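PDB 4KFS: genome packaging NTPase B204 from Sulfolobus turreted icosahedral virus 2, which probably hydrolyses nucleoside triphosphates to drive packaging of the viral genome into the capsid. Local coordinates for residues V8-K13 with L135-V140. Residues are numbered along the deposited sequence; the frame is centred on the assembly and turned at random.
Sequences VLVGRK and LSTQRV
The guanidinium groups of Arg12 and Arg139 stack face to face just beyond two paired strands: their centres lie 3.5 Å apart with planes at 18°, and Arg12 NH2 sits over the middle of the Arg139 group. Arg12 reaches there on a chain extended from CG to NE, whereas Arg139 bends at chi2 (-82°). The Glu164 carboxylate, which forms a salt bridge with Arg12 NH1 and also touches the Arg139 side chain, probably offsets the paired charges; Tyr141 OH hydrogen-bonds Arg139 NH1 and helps hold that group. Gln138 folds back at chi2, bringing NE2 to 3.2 Å from Arg12 C, while its OE1 hydrogen-bonds Lys17 NZ. Val10 CG1 packs 3.5 Å from Val140 N; its other methyl, CG2, lies alongside Thr137 CG2 at 4.0 Å, both side chains pointing the same way. Leu9 and Ser136 occupy the other sheet face, their CB atoms 3.8 Å apart. The strands themselves run parallel (16° between their directions), joined by backbone hydrogen bonds from Leu9 N to Leu135 O (2.7 Å), Thr137 N to Leu9 O and Gly11 N to Thr137 O. Strand 6-10 leading through Gly11 into a loop and helix 17-31, with strand 131-137 beside it, is consistent with a Walker A loop in a P-loop NTPase fold.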
ATOM      1  N   VAL A   8       4.908  -0.741  -1.214  1.00 15.08           N
ATOM      2  CA  VAL A   8       4.141  -0.703  -2.455  1.00 15.72           C
ATOM      3  C   VAL A   8       4.060  -2.091  -3.082  1.00 17.62           C
ATOM      4  O   VAL A   8       5.075  -2.759  -3.241  1.00 15.23           O
ATOM      5  CB  VAL A   8       4.737   0.280  -3.469  1.00 16.40           C
ATOM      6  CG1 VAL A   8       3.817   0.400  -4.704  1.00 15.39           C
ATOM      7  CG2 VAL A   8       4.955   1.622  -2.816  1.00 18.03           C
ATOM      8  N   LEU A   9       2.837  -2.515  -3.404  1.00 14.85           N
ATOM      9  CA  LEU A   9       2.563  -3.804  -4.022  1.00 15.27           C
ATOM     10  C   LEU A   9       2.139  -3.595  -5.468  1.00 20.61           C
ATOM     11  O   LEU A   9       1.225  -2.822  -5.750  1.00 22.54           O
ATOM     12  CB  LEU A   9       1.423  -4.512  -3.294  1.00 19.65           C
ATOM     13  CG  LEU A   9       1.751  -5.319  -2.041  1.00 29.02           C
ATOM     14  CD1 LEU A   9       2.123  -4.397  -0.899  1.00 25.35           C
ATOM     15  CD2 LEU A   9       0.570  -6.194  -1.655  1.00 31.87           C
ATOM     16  N   VAL A  10       2.801  -4.282  -6.384  1.00 15.22           N
ATOM     17  CA  VAL A  10       2.478  -4.164  -7.795  1.00 15.49           C
ATOM     18  C   VAL A  10       2.258  -5.544  -8.412  1.00 23.12           C
ATOM     19  O   VAL A  10       3.142  -6.400  -8.382  1.00 16.11           O
ATOM     20  CB  VAL A  10       3.591  -3.438  -8.571  1.00 15.86           C
ATOM     21  CG1 VAL A  10       3.139  -3.157 -10.009  1.00 16.25           C
ATOM     22  CG2 VAL A  10       3.967  -2.140  -7.873  1.00 17.14           C
ATOM     23  N   GLY A  11       1.065  -5.753  -8.958  1.00 25.19           N
ATOM     24  CA  GLY A  11       0.754  -6.988  -9.653  1.00 24.51           C
ATOM     25  C   GLY A  11      -0.644  -6.939 -10.225  1.00 26.85           C
ATOM     26  O   GLY A  11      -1.504  -6.220  -9.721  1.00 26.00           O
ATOM     27  N   ARG A  12      -0.878  -7.718 -11.274  1.00 29.99           N
ATOM     28  CA  ARG A  12      -2.178  -7.737 -11.934  1.00 27.44           C
ATOM     29  C   ARG A  12      -3.253  -8.471 -11.133  1.00 27.91           C
ATOM     30  O   ARG A  12      -2.992  -9.047 -10.070  1.00 26.31           O
ATOM     31  CB  ARG A  12      -2.042  -8.339 -13.334  1.00 32.39           C
ATOM     32  CG  ARG A  12      -1.193  -7.502 -14.299  1.00 32.46           C
ATOM     33  CD  ARG A  12      -0.585  -8.385 -15.375  1.00 36.09           C
ATOM     34  NE  ARG A  12      -0.352  -7.688 -16.645  1.00 43.36           N
ATOM     35  CZ  ARG A  12       0.704  -6.919 -16.900  1.00 41.16           C
ATOM     36  NH1 ARG A  12       1.624  -6.723 -15.961  1.00 38.84           N
ATOM     37  NH2 ARG A  12       0.839  -6.334 -18.085  1.00 35.71           N
ATOM     38  N   LYS A  13      -4.475  -8.438 -11.648  1.00 30.93           N
ATOM     39  CA  LYS A  13      -5.576  -9.144 -11.021  1.00 28.66           C
ATOM     40  C   LYS A  13      -5.251 -10.630 -10.989  1.00 31.56           C
ATOM     41  O   LYS A  13      -4.783 -11.187 -11.985  1.00 33.13           O
ATOM     42  CB  LYS A  13      -6.879  -8.879 -11.786  1.00 32.13           C
ATOM     43  CG  LYS A  13      -8.115  -8.879 -10.921  1.00 36.51           C
ATOM     44  CD  LYS A  13      -9.253  -8.137 -11.604  1.00 42.38           C
ATOM     45  CE  LYS A  13     -10.342  -7.777 -10.607  1.00 42.93           C
ATOM     46  NZ  LYS A  13      -9.802  -6.942  -9.494  1.00 48.02           N
ATOM     47  N   LEU A 135       0.416   0.335  -0.221  1.00 15.26           N
ATOM     48  CA  LEU A 135      -0.254   0.799  -1.424  1.00 15.49           C
ATOM     49  C   LEU A 135      -0.225  -0.306  -2.457  1.00 18.54           C
ATOM     50  O   LEU A 135       0.836  -0.868  -2.724  1.00 21.31           O
ATOM     51  CB  LEU A 135       0.464   2.014  -2.003  1.00 18.73           C
ATOM     52  CG  LEU A 135       0.686   3.267  -1.163  1.00 22.63           C
ATOM     53  CD1 LEU A 135       1.296   4.353  -2.034  1.00 18.99           C
ATOM     54  CD2 LEU A 135      -0.617   3.742  -0.521  1.00 18.82           C
ATOM     55  N   SER A 136      -1.364  -0.638  -3.054  1.00 17.76           N
ATOM     56  CA  SER A 136      -1.316  -1.653  -4.112  1.00 24.12           C
ATOM     57  C   SER A 136      -1.829  -1.090  -5.423  1.00 23.97           C
ATOM     58  O   SER A 136      -2.676  -0.186  -5.441  1.00 22.87           O
ATOM     59  CB  SER A 136      -2.045  -2.948  -3.725  1.00 25.99           C
ATOM     60  OG  SER A 136      -3.453  -2.815  -3.824  1.00 35.01           O
ATOM     61  N   THR A 137      -1.274  -1.595  -6.514  1.00 21.63           N
ATOM     62  CA  THR A 137      -1.681  -1.166  -7.839  1.00 22.14           C
ATOM     63  C   THR A 137      -1.488  -2.286  -8.844  1.00 20.22           C
ATOM     64  O   THR A 137      -0.730  -3.218  -8.605  1.00 20.70           O
ATOM     65  CB  THR A 137      -0.923   0.098  -8.291  1.00 17.96           C
ATOM     66  OG1 THR A 137      -1.312   0.439  -9.627  1.00 28.18           O
ATOM     67  CG2 THR A 137       0.584  -0.118  -8.245  1.00 23.25           C
ATOM     68  N   GLN A 138      -2.180  -2.172  -9.970  1.00 19.53           N
ATOM     69  CA  GLN A 138      -2.146  -3.181 -11.018  1.00 21.37           C
ATOM     70  C   GLN A 138      -0.863  -3.102 -11.843  1.00 22.79           C
ATOM     71  O   GLN A 138      -0.200  -4.102 -12.037  1.00 22.53           O
ATOM     72  CB  GLN A 138      -3.362  -3.026 -11.927  1.00 22.07           C
ATOM     73  CG  GLN A 138      -4.686  -3.164 -11.182  1.00 32.31           C
ATOM     74  CD  GLN A 138      -4.816  -4.532 -10.538  1.00 33.58           C
ATOM     75  OE1 GLN A 138      -5.058  -4.658  -9.336  1.00 36.19           O
ATOM     76  NE2 GLN A 138      -4.639  -5.570 -11.344  1.00 36.17           N
ATOM     77  N   ARG A 139      -0.520  -1.909 -12.325  1.00 19.95           N
ATOM     78  CA  ARG A 139       0.658  -1.741 -13.165  1.00 21.03           C
ATOM     79  C   ARG A 139       1.624  -0.736 -12.546  1.00 19.72           C
ATOM     80  O   ARG A 139       1.195   0.248 -11.948  1.00 15.63           O
ATOM     81  CB  ARG A 139       0.243  -1.243 -14.548  1.00 24.34           C
ATOM     82  CG  ARG A 139      -0.776  -2.118 -15.261  1.00 28.05           C
ATOM     83  CD  ARG A 139      -0.106  -3.306 -15.950  1.00 27.52           C
ATOM     84  NE  ARG A 139      -1.087  -4.217 -16.550  1.00 37.04           N
ATOM     85  CZ  ARG A 139      -1.401  -4.258 -17.845  1.00 39.46           C
ATOM     86  NH1 ARG A 139      -0.806  -3.447 -18.711  1.00 33.93           N
ATOM     87  NH2 ARG A 139      -2.301  -5.135 -18.282  1.00 42.89           N
ATOM     88  N   VAL A 140       2.926  -0.962 -12.714  1.00 17.26           N
ATOM     89  CA  VAL A 140       3.911  -0.029 -12.178  1.00 18.44           C
ATOM     90  C   VAL A 140       3.596   1.432 -12.555  1.00 15.53           C
ATOM     91  O   VAL A 140       3.682   2.329 -11.718  1.00 16.85           O
ATOM     92  CB  VAL A 140       5.367  -0.419 -12.590  1.00 19.51           C
ATOM     93  CG1 VAL A 140       5.565  -0.256 -14.056  1.00 15.38           C
ATOM     94  CG2 VAL A 140       6.376   0.421 -11.841  1.00 17.64           C
TER